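Local coordinates for protein lipid II:glycine glycyltransferase (Staphylococcus aureus, PDB 6SNR) that probably adds the first glycine of the pentaglycine interpeptide bridge to lipid II, taking it from glycyl-tRNA, in building staphylococcal peptidoglycan, at residues Glu31-Thr36 / Gln56-Lys61; Tyr39-Ala44 / Lys98-Tyr103; Ala104-Pro109 / Asp140-Arg145; Leu23-Lys28 / Gly75-Tyr80. All coordinates share one frame; numbering follows the deposited sequence.

Contact 1. Residues Glu31-Thr36 / Gln56-Lys61; sequences ETKKLT and QLLFKK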
loop_
_atom_site.group_PDB
_atom_site.type_symbol
_atom_site.label_atom_id
_atom_site.label_comp_id
_atom_site.label_asym_id
_atom_site.label_seq_id
_atom_site.Cartn_x
_atom_site.Cartn_y
_atom_site.Cartn_z
ATOM N N GLU A 31 -16.301 6.682 6.458
ATOM C CA GLU A 31 -17.356 6.575 5.467
ATOM C C GLU A 31 -17.408 5.187 4.845
ATOM O O GLU A 31 -18.488 4.666 4.605
ATOM C CB GLU A 31 -17.222 7.630 4.352
ATOM C CG GLU A 31 -17.450 9.034 4.826
ATOM C CD GLU A 31 -18.909 9.371 5.031
ATOM O OE1 GLU A 31 -19.792 8.643 4.528
ATOM O OE2 GLU A 31 -19.156 10.381 5.721
ATOM N N THR A 32 -16.244 4.560 4.616
ATOM C CA THR A 32 -16.188 3.236 3.983
ATOM C C THR A 32 -16.743 2.137 4.872
ATOM O O THR A 32 -17.155 1.088 4.405
ATOM C CB THR A 32 -14.768 2.816 3.546
ATOM O OG1 THR A 32 -14.020 2.365 4.694
ATOM C CG2 THR A 32 -14.056 3.893 2.842
ATOM N N LYS A 33 -16.742 2.374 6.173
ATOM C CA LYS A 33 -17.178 1.345 7.090
ATOM C C LYS A 33 -18.689 1.358 7.352
ATOM O O LYS A 33 -19.207 0.446 8.013
ATOM C CB LYS A 33 -16.398 1.462 8.395
ATOM C CG LYS A 33 -14.899 1.220 8.211
ATOM C CD LYS A 33 -14.585 -0.234 7.857
ATOM C CE LYS A 33 -13.089 -0.466 7.719
ATOM N NZ LYS A 33 -12.788 -1.916 7.518
ATOM N N LYS A 34 -19.387 2.356 6.828
ATOM C CA LYS A 34 -20.842 2.385 6.960
ATOM C C LYS A 34 -21.438 1.123 6.347
ATOM O O LYS A 34 -22.385 0.575 6.880
ATOM C CB LYS A 34 -21.453 3.651 6.325
ATOM C CG LYS A 34 -21.160 4.940 7.065
ATOM C CD LYS A 34 -21.710 6.131 6.277
ATOM C CE LYS A 34 -21.606 7.429 7.048
ATOM N NZ LYS A 34 -22.212 8.560 6.259
ATOM N N LEU A 35 -20.849 0.660 5.254
ATOM C CA LEU A 35 -21.375 -0.452 4.473
ATOM C C LEU A 35 -21.388 -1.736 5.282
ATOM O O LEU A 35 -22.196 -2.635 5.004
ATOM C CB LEU A 35 -20.537 -0.627 3.194
ATOM C CG LEU A 35 -21.070 -1.560 2.110
ATOM C CD1 LEU A 35 -22.344 -0.981 1.520
ATOM C CD2 LEU A 35 -20.024 -1.743 1.015
ATOM N N THR A 36 -20.512 -1.836 6.280
ATOM C CA THR A 36 -20.462 -3.024 7.129
ATOM C C THR A 36 -20.966 -2.816 8.565
ATOM O O THR A 36 -20.634 -3.585 9.454
ATOM C CB THR A 36 -19.048 -3.669 7.125
ATOM O OG1 THR A 36 -18.046 -2.668 7.306
ATOM C CG2 THR A 36 -18.789 -4.399 5.791
ATOM N N GLN A 56 -11.196 9.035 16.299
ATOM C CA GLN A 56 -12.381 8.649 15.632
ATOM C C GLN A 56 -12.808 7.263 16.140
ATOM O O GLN A 56 -12.060 6.295 16.072
ATOM C CB GLN A 56 -12.120 8.568 14.132
ATOM C CG GLN A 56 -13.306 8.186 13.361
ATOM C CD GLN A 56 -13.093 8.428 11.902
ATOM O OE1 GLN A 56 -12.394 7.657 11.219
ATOM N NE2 GLN A 56 -13.651 9.503 11.428
ATOM N N LEU A 57 -13.985 7.209 16.716
ATOM C CA LEU A 57 -14.568 6.002 17.328
ATOM C C LEU A 57 -15.532 5.386 16.386
ATOM O O LEU A 57 -16.444 6.070 15.858
ATOM C CB LEU A 57 -15.322 6.402 18.643
ATOM C CG LEU A 57 -14.539 6.824 19.878
ATOM C CD1 LEU A 57 -13.504 7.895 19.712
ATOM C CD2 LEU A 57 -15.562 7.233 20.958
ATOM N N LEU A 58 -15.408 4.087 16.121
ATOM C CA LEU A 58 -16.347 3.381 15.315
ATOM C C LEU A 58 -17.118 2.452 16.228
ATOM O O LEU A 58 -16.542 1.685 16.995
ATOM C CB LEU A 58 -15.666 2.543 14.218
ATOM C CG LEU A 58 -14.964 3.414 13.165
ATOM C CD1 LEU A 58 -14.154 2.554 12.176
ATOM C CD2 LEU A 58 -15.986 4.227 12.413
ATOM N N PHE A 59 -18.425 2.482 16.079
ATOM C CA PHE A 59 -19.327 1.569 16.813
ATOM C C PHE A 59 -20.059 0.589 15.931
ATOM O O PHE A 59 -20.528 0.941 14.829
ATOM C CB PHE A 59 -20.409 2.436 17.565
ATOM C CG PHE A 59 -19.857 3.246 18.665
ATOM C CD1 PHE A 59 -19.781 2.782 19.952
ATOM C CD2 PHE A 59 -19.433 4.552 18.458
ATOM C CE1 PHE A 59 -19.261 3.545 20.965
ATOM C CE2 PHE A 59 -18.901 5.303 19.459
ATOM C CZ PHE A 59 -18.804 4.827 20.744
ATOM N N LYS A 60 -20.274 -0.635 16.459
ATOM C CA LYS A 60 -21.053 -1.615 15.737
ATOM C C LYS A 60 -21.761 -2.486 16.759
ATOM O O LYS A 60 -21.161 -2.895 17.723
ATOM C CB LYS A 60 -20.223 -2.481 14.808
ATOM C CG LYS A 60 -21.029 -3.411 13.898
ATOM C CD LYS A 60 -20.159 -4.096 12.872
ATOM C CE LYS A 60 -20.893 -5.197 12.135
ATOM N NZ LYS A 60 -20.075 -5.742 11.000
ATOM N N LYS A 61 -23.039 -2.768 16.488
ATOM C CA LYS A 61 -23.852 -3.620 17.370
ATOM C C LYS A 61 -23.318 -5.050 17.380
ATOM O O LYS A 61 -22.944 -5.604 16.338
ATOM C CB LYS A 61 -25.298 -3.592 16.889
ATOM C CG LYS A 61 -26.249 -4.562 17.601
ATOM C CD LYS A 61 -27.193 -5.226 16.602
ATOM C CE LYS A 61 -26.419 -5.941 15.501
ATOM N NZ LYS A 61 -26.974 -7.241 15.014
#
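Lys60 reaches from its strand to the backbone of Thr36 and gives the contact its one polar tie. Its NZ donates to Thr36 O over 2.7 Å, and the C=O...N angle of 166° puts the donor almost straight ahead of the carbonyl rather than off to one side. The approach follows from the shape of the lysine: CG is anti to the backbone N (chi1 -173°) and the chain stays extended to its end, and Lys60 CE also comes to 3.1 Å from Thr36 O. Three residues before Thr36 and two before Lys60, Lys33 CG lies 4.2 Å from Leu58 CD1, a loose aliphatic touch made by the start of the lysine chain, whose far end leads away from the strand.

In the second shell, Thr36 N bonds to Lys33 O (3.1 Å), which ties the accepting residue back to the helix 27-33. Trp38 packs on Lys33, Leu58 and Lys60 alike, and Ala30 also touches Leu58. The strand itself is held in the sheet by backbone bonds from Leu58 to Tyr71 and from Lys60 to Leu69. Leu57 and Phe59 turn to its other face, against helix 83-99. Helix 27-33 on one side of the strand and helix 83-99 on the other are consistent with the acetyltransferase-like alpha/beta fold of the FemABX family.

Contact 2. Residues Tyr39-Ala44 / Lys98-Tyr103; sequences YARRIA and KAEKAY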
loop_
_atom_site.group_PDB
_atom_site.type_symbol
_atom_site.label_atom_id
_atom_site.label_comp_id
_atom_site.label_asym_id
_atom_site.label_seq_id
_atom_site.Cartn_x
_atom_site.Cartn_y
_atom_site.Cartn_z
ATOM N N TYR A 39 -20.839 2.881 12.700
ATOM C CA TYR A 39 -21.135 4.322 12.779
ATOM C C TYR A 39 -20.093 5.036 13.608
ATOM O O TYR A 39 -19.539 4.483 14.562
ATOM C CB TYR A 39 -22.561 4.636 13.271
ATOM C CG TYR A 39 -22.927 4.144 14.683
ATOM C CD1 TYR A 39 -23.340 2.816 14.879
ATOM C CD2 TYR A 39 -22.942 5.002 15.771
ATOM C CE1 TYR A 39 -23.679 2.347 16.149
ATOM C CE2 TYR A 39 -23.298 4.543 17.041
ATOM C CZ TYR A 39 -23.678 3.222 17.205
ATOM O OH TYR A 39 -23.984 2.826 18.508
ATOM N N ALA A 40 -19.827 6.297 13.253
ATOM C CA ALA A 40 -18.709 7.016 13.775
ATOM C C ALA A 40 -19.040 8.185 14.685
ATOM O O ALA A 40 -20.076 8.885 14.494
ATOM C CB ALA A 40 -17.796 7.501 12.628
ATOM N N ARG A 41 -18.118 8.440 15.595
ATOM C CA ARG A 41 -18.127 9.624 16.454
ATOM C C ARG A 41 -16.717 10.087 16.598
ATOM O O ARG A 41 -15.795 9.285 16.506
ATOM C CB ARG A 41 -18.722 9.279 17.817
ATOM C CG ARG A 41 -20.211 8.973 17.751
ATOM C CD ARG A 41 -21.102 10.202 17.480
ATOM N NE ARG A 41 -20.860 11.178 18.495
ATOM C CZ ARG A 41 -21.417 11.150 19.714
ATOM N NH1 ARG A 41 -22.327 10.235 20.040
ATOM N NH2 ARG A 41 -21.072 12.062 20.598
ATOM N N ARG A 42 -16.507 11.382 16.787
ATOM C CA ARG A 42 -15.189 11.952 17.005
ATOM C C ARG A 42 -15.079 12.639 18.354
ATOM O O ARG A 42 -16.079 13.149 18.902
ATOM C CB ARG A 42 -14.793 12.945 15.862
ATOM C CG ARG A 42 -14.546 12.280 14.509
ATOM C CD ARG A 42 -13.782 13.234 13.607
ATOM N NE ARG A 42 -14.689 14.302 13.082
ATOM C CZ ARG A 42 -14.676 15.575 13.491
ATOM N NH1 ARG A 42 -13.905 15.987 14.484
ATOM N NH2 ARG A 42 -15.522 16.454 12.929
ATOM N N ILE A 43 -13.855 12.704 18.845
ATOM C CA ILE A 43 -13.439 13.463 20.043
ATOM C C ILE A 43 -12.167 14.228 19.700
ATOM O O ILE A 43 -11.372 13.825 18.849
ATOM C CB ILE A 43 -13.207 12.600 21.298
ATOM C CG1 ILE A 43 -12.182 11.454 21.064
ATOM C CG2 ILE A 43 -14.524 11.962 21.718
ATOM C CD1 ILE A 43 -11.854 10.571 22.282
ATOM N N ALA A 44 -11.962 15.353 20.380
ATOM C CA ALA A 44 -10.748 16.156 20.274
ATOM C C ALA A 44 -10.539 16.826 21.598
ATOM O O ALA A 44 -11.500 17.197 22.255
ATOM C CB ALA A 44 -10.812 17.159 19.131
ATOM N N LYS A 98 -20.260 4.690 26.809
ATOM C CA LYS A 98 -21.261 4.239 27.781
ATOM C C LYS A 98 -22.657 4.549 27.244
ATOM O O LYS A 98 -23.575 3.733 27.347
ATOM C CB LYS A 98 -21.004 4.884 29.137
ATOM C CG LYS A 98 -19.804 4.307 29.852
ATOM C CD LYS A 98 -19.456 5.175 31.057
ATOM C CE LYS A 98 -18.370 4.571 31.914
ATOM N NZ LYS A 98 -18.816 3.398 32.710
ATOM N N ALA A 99 -22.805 5.724 26.630
ATOM C CA ALA A 99 -24.073 6.095 26.002
ATOM C C ALA A 99 -24.461 5.204 24.833
ATOM O O ALA A 99 -25.641 5.064 24.539
ATOM C CB ALA A 99 -24.035 7.557 25.586
ATOM N N GLU A 100 -23.463 4.564 24.168
ATOM C CA GLU A 100 -23.702 3.611 23.117
ATOM C C GLU A 100 -23.769 2.122 23.569
ATOM O O GLU A 100 -23.857 1.235 22.731
ATOM C CB GLU A 100 -22.654 3.741 22.000
ATOM C CG GLU A 100 -22.635 5.134 21.401
ATOM C CD GLU A 100 -23.952 5.510 20.782
ATOM O OE1 GLU A 100 -24.606 4.684 20.120
ATOM O OE2 GLU A 100 -24.283 6.703 20.963
ATOM N N LYS A 101 -23.782 1.917 24.888
ATOM C CA LYS A 101 -23.867 0.587 25.519
ATOM C C LYS A 101 -22.684 -0.265 25.059
ATOM O O LYS A 101 -22.844 -1.452 24.758
ATOM C CB LYS A 101 -25.196 -0.134 25.218
ATOM C CG LYS A 101 -26.462 0.685 25.485
ATOM C CD LYS A 101 -26.583 1.047 26.952
ATOM C CE LYS A 101 -27.918 1.735 27.257
ATOM N NZ LYS A 101 -27.980 2.054 28.714
ATOM N N ALA A 102 -21.510 0.330 24.981
ATOM C CA ALA A 102 -20.336 -0.413 24.512
ATOM C C ALA A 102 -19.843 -1.360 25.628
ATOM O O ALA A 102 -19.873 -0.998 26.791
ATOM C CB ALA A 102 -19.226 0.532 24.104
ATOM N N TYR A 103 -19.404 -2.578 25.266
ATOM C CA TYR A 103 -18.835 -3.481 26.288
ATOM C C TYR A 103 -17.356 -3.194 26.547
ATOM O O TYR A 103 -16.798 -3.642 27.560
ATOM C CB TYR A 103 -19.074 -4.952 25.909
ATOM C CG TYR A 103 -18.258 -5.441 24.751
ATOM C CD1 TYR A 103 -16.942 -5.858 24.937
ATOM C CD2 TYR A 103 -18.794 -5.498 23.482
ATOM C CE1 TYR A 103 -16.201 -6.340 23.850
ATOM C CE2 TYR A 103 -18.058 -5.973 22.397
ATOM C CZ TYR A 103 -16.773 -6.363 22.591
ATOM O OH TYR A 103 -16.044 -6.849 21.514
#
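The ring of Tyr39 meets the carboxylate of Glu100 at its edge, with Glu100 CD in the ring plane, while Phe59 brings its own ring against Tyr39 with the planes about 25° apart. Tyr39 OH donates to Glu100 OE1 at a short 2.5 Å. The hydroxyl comes from the anti side of that oxygen, 27° out of the carboxylate plane, and ring and carboxylate stand steeply to each other. Tyr39 CG sits between the backbone N and the carbonyl carbon (chi1 61°), an orientation that aims the ring from the strand at the helix end. The other oxygen, Glu100 OE2, lies near the plane of the Arg41 guanidinium, at its edge. Arg41 NH1 is 4.1 Å from Glu100 OE2, too far for a salt bridge, though the opposite charges may still attract weakly.

Glu100 is the first residue to depart from helical geometry after helix 83-99, and its carbonyl accepts a bond from Thr68 OG1. Lys101 follows with positive phi, and its N bonds to Lys98 O (3.1 Å) while Ala102 N pairs with Ala97 O. That is a Schellman motif, here closing the helix of a beta-alpha-beta crossover between the parallel strands 68-78 and 102-107.

Contact 3. Residues Ala104-Pro109 / Asp140-Arg145; sequences AIKIDP and DYIQPR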
loop_
_atom_site.group_PDB
_atom_site.type_symbol
_atom_site.label_atom_id
_atom_site.label_comp_id
_atom_site.label_asym_id
_atom_site.label_seq_id
_atom_site.Cartn_x
_atom_site.Cartn_y
_atom_site.Cartn_z
ATOM N N ALA A 104 -16.699 -2.431 25.647
ATOM C CA ALA A 104 -15.290 -2.047 25.771
ATOM C C ALA A 104 -14.943 -0.967 24.724
ATOM O O ALA A 104 -15.692 -0.837 23.750
ATOM C CB ALA A 104 -14.391 -3.272 25.514
ATOM N N ILE A 105 -13.825 -0.319 24.987
ATOM C CA ILE A 105 -13.157 0.630 24.082
ATOM C C ILE A 105 -11.830 -0.032 23.702
ATOM O O ILE A 105 -10.956 -0.233 24.532
ATOM C CB ILE A 105 -12.852 1.967 24.758
ATOM C CG1 ILE A 105 -14.157 2.674 25.141
ATOM C CG2 ILE A 105 -11.990 2.860 23.848
ATOM C CD1 ILE A 105 -13.928 3.744 26.169
ATOM N N LYS A 106 -11.710 -0.324 22.416
ATOM C CA LYS A 106 -10.559 -1.068 21.881
ATOM C C LYS A 106 -9.694 -0.103 21.082
ATOM O O LYS A 106 -10.212 0.551 20.146
ATOM C CB LYS A 106 -11.059 -2.192 20.978
ATOM C CG LYS A 106 -9.925 -3.029 20.297
ATOM C CD LYS A 106 -10.498 -4.112 19.449
ATOM C CE LYS A 106 -11.278 -5.136 20.239
ATOM N NZ LYS A 106 -10.455 -5.874 21.244
ATOM N N ILE A 107 -8.386 -0.090 21.376
ATOM C CA ILE A 107 -7.480 0.779 20.611
ATOM C C ILE A 107 -6.263 -0.027 20.120
ATOM O O ILE A 107 -5.973 -1.121 20.632
ATOM C CB ILE A 107 -6.973 1.965 21.425
ATOM C CG1 ILE A 107 -6.003 1.490 22.538
ATOM C CG2 ILE A 107 -8.109 2.796 22.046
ATOM C CD1 ILE A 107 -5.327 2.589 23.275
ATOM N N ASP A 108 -5.591 0.505 19.091
ATOM C CA ASP A 108 -4.477 -0.214 18.444
ATOM C C ASP A 108 -3.581 0.782 17.672
ATOM O O ASP A 108 -3.442 0.677 16.442
ATOM C CB ASP A 108 -4.933 -1.433 17.586
ATOM C CG ASP A 108 -5.993 -1.148 16.559
ATOM O OD1 ASP A 108 -6.511 -0.012 16.467
ATOM O OD2 ASP A 108 -6.411 -2.051 15.843
ATOM N N PRO A 109 -2.990 1.747 18.372
ATOM C CA PRO A 109 -2.320 2.827 17.683
ATOM C C PRO A 109 -1.048 2.351 16.973
ATOM O O PRO A 109 -0.475 1.326 17.349
ATOM C CB PRO A 109 -2.001 3.803 18.795
ATOM C CG PRO A 109 -1.845 2.941 20.019
ATOM C CD PRO A 109 -2.894 1.891 19.824
ATOM N N ASP A 140 -5.818 -13.050 17.214
ATOM C CA ASP A 140 -6.206 -12.515 18.531
ATOM C C ASP A 140 -6.405 -10.992 18.547
ATOM O O ASP A 140 -6.874 -10.402 19.541
ATOM C CB ASP A 140 -5.185 -12.917 19.603
ATOM C CG ASP A 140 -5.306 -14.354 20.003
ATOM O OD1 ASP A 140 -5.953 -15.119 19.251
ATOM O OD2 ASP A 140 -4.750 -14.686 21.078
ATOM N N TYR A 141 -6.018 -10.350 17.460
ATOM C CA TYR A 141 -6.303 -8.937 17.329
ATOM C C TYR A 141 -6.710 -8.590 15.905
ATOM O O TYR A 141 -6.485 -9.333 14.985
ATOM C CB TYR A 141 -5.138 -8.102 17.834
ATOM C CG TYR A 141 -3.735 -8.736 17.834
ATOM C CD1 TYR A 141 -3.034 -8.844 16.681
ATOM C CD2 TYR A 141 -3.100 -9.086 19.036
ATOM C CE1 TYR A 141 -1.746 -9.323 16.658
ATOM C CE2 TYR A 141 -1.786 -9.588 19.038
ATOM C CZ TYR A 141 -1.139 -9.724 17.832
ATOM O OH TYR A 141 0.157 -10.165 17.814
ATOM N N ILE A 142 -7.348 -7.409 15.749
ATOM C CA ILE A 142 -7.963 -7.040 14.496
ATOM C C ILE A 142 -6.963 -6.669 13.383
ATOM O O ILE A 142 -7.099 -7.137 12.249
ATOM C CB ILE A 142 -8.965 -5.888 14.713
ATOM C CG1 ILE A 142 -10.045 -6.321 15.702
ATOM C CG2 ILE A 142 -9.584 -5.451 13.390
ATOM C CD1 ILE A 142 -11.029 -5.192 16.050
ATOM N N GLN A 143 -6.032 -5.807 13.698
ATOM C CA GLN A 143 -5.052 -5.361 12.724
ATOM C C GLN A 143 -3.782 -6.193 12.837
ATOM O O GLN A 143 -3.481 -6.746 13.887
ATOM C CB GLN A 143 -4.683 -3.898 12.914
ATOM C CG GLN A 143 -5.859 -2.912 12.809
ATOM C CD GLN A 143 -6.562 -2.915 11.494
ATOM O OE1 GLN A 143 -5.947 -3.124 10.424
ATOM N NE2 GLN A 143 -7.889 -2.682 11.523
ATOM N N PRO A 144 -3.001 -6.200 11.752
ATOM C CA PRO A 144 -1.641 -6.764 11.930
ATOM C C PRO A 144 -0.837 -5.963 12.951
ATOM O O PRO A 144 -0.877 -4.718 13.017
ATOM C CB PRO A 144 -1.013 -6.613 10.548
ATOM C CG PRO A 144 -2.129 -6.390 9.566
ATOM C CD PRO A 144 -3.233 -5.728 10.385
ATOM N N ARG A 145 -0.079 -6.679 13.792
ATOM C CA ARG A 145 0.803 -6.071 14.765
ATOM C C ARG A 145 2.199 -5.867 14.199
ATOM O O ARG A 145 3.022 -5.233 14.819
ATOM C CB ARG A 145 0.867 -6.924 16.066
ATOM C CG ARG A 145 1.523 -6.182 17.203
ATOM C CD ARG A 145 1.483 -6.914 18.552
ATOM N NE ARG A 145 2.371 -8.083 18.558
ATOM C CZ ARG A 145 3.682 -8.011 18.769
ATOM N NH1 ARG A 145 4.281 -6.847 18.941
ATOM N NH2 ARG A 145 4.412 -9.123 18.738
HETATM O O HOH W 1 -5.622 -4.572 16.263
#
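Lys106 and Ile142 pass each other at a slant, touching where Lys106 CD lies 3.6 Å from Ile142 CD1. The lysine leaves the strand extended and then bends at its last two torsions; this curl presents its methylenes to the isoleucine methyl while NZ goes to salt bridges with Asp389, Glu387 and Glu401. Glu387 also accepts from Ile142 N through OE1, so the same acidic residue serves both segments.

The strand 102-107 belongs to the first of the two mixed sheets of this FemABX fold, and the irregular segment 140-145 runs into strand 146-151 of the second, so the contact sits where the chain crosses between the two sheets.

Just past the strand, the Asp108 carboxylate and the Gln143 amide are turned 65° against each other. They meet through OD2 of Asp108 and CG of Gln143, 3.2 Å apart, with no direct hydrogen bond. A water bridges instead, donating to Asp108 OD2 (2.7 Å) and accepting from Gln143 N (2.9 Å). Tyr71 OH is a further partner of Asp108 OD2, Tyr71 is also the main polar partner of the Gln143 side chain, and Arg74 N bonds to Asp108 OD1. Within the loop, Arg145 NE donates to Tyr141 OH over 3.1 Å, with the acceptor 4° from the guanidinium plane.

Contact 4. Residues Leu23-Lys28 / Gly75-Tyr80; sequences LLQLTK and GFVVDY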
loop_
_atom_site.group_PDB
_atom_site.type_symbol
_atom_site.label_atom_id
_atom_site.label_comp_id
_atom_site.label_asym_id
_atom_site.label_seq_id
_atom_site.Cartn_x
_atom_site.Cartn_y
_atom_site.Cartn_z
ATOM N N LEU A 23 -4.256 6.207 8.250
ATOM C CA LEU A 23 -5.406 6.083 7.360
ATOM C C LEU A 23 -6.724 5.710 8.114
ATOM O O LEU A 23 -7.809 6.236 7.800
ATOM C CB LEU A 23 -5.110 5.020 6.301
ATOM C CG LEU A 23 -6.175 4.646 5.319
ATOM C CD1 LEU A 23 -6.473 5.841 4.419
ATOM C CD2 LEU A 23 -5.802 3.380 4.519
ATOM N N LEU A 24 -6.648 4.782 9.072
ATOM C CA LEU A 24 -7.848 4.246 9.692
ATOM C C LEU A 24 -8.502 5.226 10.690
ATOM O O LEU A 24 -9.578 4.911 11.187
ATOM C CB LEU A 24 -7.536 2.884 10.355
ATOM C CG LEU A 24 -6.980 1.764 9.494
ATOM C CD1 LEU A 24 -7.144 0.374 10.142
ATOM C CD2 LEU A 24 -7.279 1.772 8.016
ATOM N N GLN A 25 -7.880 6.402 10.908
ATOM C CA GLN A 25 -8.448 7.485 11.707
ATOM C C GLN A 25 -9.012 8.646 10.875
ATOM O O GLN A 25 -9.474 9.646 11.455
ATOM C CB GLN A 25 -7.488 7.976 12.751
ATOM C CG GLN A 25 -7.259 6.972 13.889
ATOM C CD GLN A 25 -8.496 6.918 14.786
ATOM O OE1 GLN A 25 -9.323 5.942 14.797
ATOM N NE2 GLN A 25 -8.658 7.969 15.460
ATOM N N LEU A 26 -8.948 8.537 9.560
ATOM C CA LEU A 26 -9.504 9.602 8.682
ATOM C C LEU A 26 -11.009 9.511 8.578
ATOM O O LEU A 26 -11.598 8.426 8.512
ATOM C CB LEU A 26 -8.888 9.541 7.261
ATOM C CG LEU A 26 -7.373 9.743 7.187
ATOM C CD1 LEU A 26 -6.933 9.655 5.722
ATOM C CD2 LEU A 26 -6.989 11.087 7.777
ATOM N N THR A 27 -11.653 10.685 8.447
ATOM C CA THR A 27 -13.070 10.700 8.325
ATOM C C THR A 27 -13.635 9.948 7.110
ATOM O O THR A 27 -14.676 9.326 7.197
ATOM C CB THR A 27 -13.677 12.132 8.409
ATOM O OG1 THR A 27 -13.334 12.883 7.224
ATOM C CG2 THR A 27 -13.244 12.875 9.625
ATOM N N LYS A 28 -12.938 9.999 5.956
ATOM C CA LYS A 28 -13.420 9.295 4.782
ATOM C C LYS A 28 -13.216 7.769 4.907
ATOM O O LYS A 28 -13.928 7.013 4.266
ATOM C CB LYS A 28 -12.733 9.817 3.510
ATOM C CG LYS A 28 -13.018 11.254 3.196
ATOM C CD LYS A 28 -14.472 11.500 2.911
ATOM C CE LYS A 28 -14.616 12.825 2.151
ATOM N NZ LYS A 28 -13.840 12.848 0.859
ATOM N N GLY A 75 -6.229 4.493 16.448
ATOM C CA GLY A 75 -6.162 5.602 17.410
ATOM C C GLY A 75 -5.858 5.083 18.794
ATOM O O GLY A 75 -5.552 3.883 18.940
ATOM N N PHE A 76 -5.920 5.941 19.829
ATOM C CA PHE A 76 -6.015 7.395 19.700
ATOM C C PHE A 76 -4.835 8.027 18.948
ATOM O O PHE A 76 -3.705 7.511 18.957
ATOM C CB PHE A 76 -5.981 8.067 21.083
ATOM C CG PHE A 76 -6.849 7.441 22.156
ATOM C CD1 PHE A 76 -8.226 7.647 22.193
ATOM C CD2 PHE A 76 -6.274 6.670 23.153
ATOM C CE1 PHE A 76 -8.998 7.152 23.211
ATOM C CE2 PHE A 76 -7.041 6.158 24.182
ATOM C CZ PHE A 76 -8.400 6.407 24.221
ATOM N N VAL A 77 -5.076 9.170 18.330
ATOM C CA VAL A 77 -4.045 9.951 17.632
ATOM C C VAL A 77 -3.546 11.034 18.583
ATOM O O VAL A 77 -4.122 12.135 18.703
ATOM C CB VAL A 77 -4.532 10.506 16.303
ATOM C CG1 VAL A 77 -3.399 11.246 15.607
ATOM C CG2 VAL A 77 -5.068 9.394 15.414
ATOM N N VAL A 78 -2.484 10.674 19.289
ATOM C CA VAL A 78 -1.953 11.450 20.401
ATOM C C VAL A 78 -0.517 11.009 20.670
ATOM O O VAL A 78 -0.154 9.910 20.356
ATOM C CB VAL A 78 -2.825 11.316 21.667
ATOM C CG1 VAL A 78 -2.768 9.938 22.320
ATOM C CG2 VAL A 78 -2.473 12.394 22.678
ATOM N N ASP A 79 0.273 11.900 21.246
ATOM C CA ASP A 79 1.565 11.546 21.840
ATOM C C ASP A 79 1.281 10.788 23.146
ATOM O O ASP A 79 0.732 11.369 24.084
ATOM C CB ASP A 79 2.381 12.834 22.037
ATOM C CG ASP A 79 3.740 12.605 22.690
ATOM O OD1 ASP A 79 4.065 11.465 23.100
ATOM O OD2 ASP A 79 4.485 13.610 22.794
ATOM N N TYR A 80 1.644 9.498 23.191
ATOM C CA TYR A 80 1.331 8.597 24.324
ATOM C C TYR A 80 2.179 8.945 25.556
ATOM O O TYR A 80 1.881 8.447 26.644
ATOM C CB TYR A 80 1.419 7.104 23.932
ATOM C CG TYR A 80 0.197 6.688 23.147
ATOM C CD1 TYR A 80 0.078 6.990 21.783
ATOM C CD2 TYR A 80 -0.898 6.083 23.770
ATOM C CE1 TYR A 80 -1.091 6.684 21.074
ATOM C CE2 TYR A 80 -2.052 5.781 23.087
ATOM C CZ TYR A 80 -2.153 6.075 21.731
ATOM O OH TYR A 80 -3.326 5.794 21.106
#
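Gly75 receives the side chain of Gln25 against its backbone: Gln25 CG lies 3.7 Å from Gly75 N, and Gln25 CD is 3.8 Å from Gly75 CA. The glutamine gets there with CG beside its own backbone N and the chain bent at chi2 (-73°), which lays it against the Gly75 backbone. The peptide between Gly75 and Phe76 is cis, and Phe76 points away from Gln25, its ring going to Ala55 and Leu86.

Val77 comes back to the contact. Its CG2 is 3.6 Å from Gln25 CG, the two side chains running antiparallel alongside each other, so the methyl lies against the aliphatic part of the glutamine. Val78 takes no part in the contact across; its CG1 lies 3.8 Å above the plane of the Tyr80 ring, displaced from the ring centre. Tyr80 closes the segment on itself, with OH donating to Phe76 O over 2.8 Å. The C=O...O angle of 113° and a 20° tilt from the carbonyl plane show an approach from well off the carbonyl axis.

Around this buried contact, Val77 pairs with Val54 of strand 50-61, and Phe76, Val78 and Tyr80 pack on helix 83-99. Gln25 ends the short 3-10 turn that precedes Leu26, the N-cap of helix 27-33.

All four contacts attach to one mixed sheet. Contacts 1 and 2, with centres about 11 Å apart, use neighbouring strands: Phe59 N to Tyr39 O is 2.7 Å and Leu57 N to Arg41 O 2.8 Å, both probable hydrogen bonds. Contacts 1 and 4 (centres about 14 Å apart) involve helix 27-33 and the chain leading into it. Contact 4 meets contact 3 (centres about 13 Å apart) where Gly75 O lies 3.4 Å from Pro109 CD. Contacts 2 and 3 adjoin in sequence along strand 102-107, their centres about 16 Å apart. Along the chain, the segments of contacts 1 and 2 alternate, whereas contact 1 is nested inside the loop that contact 4 closes.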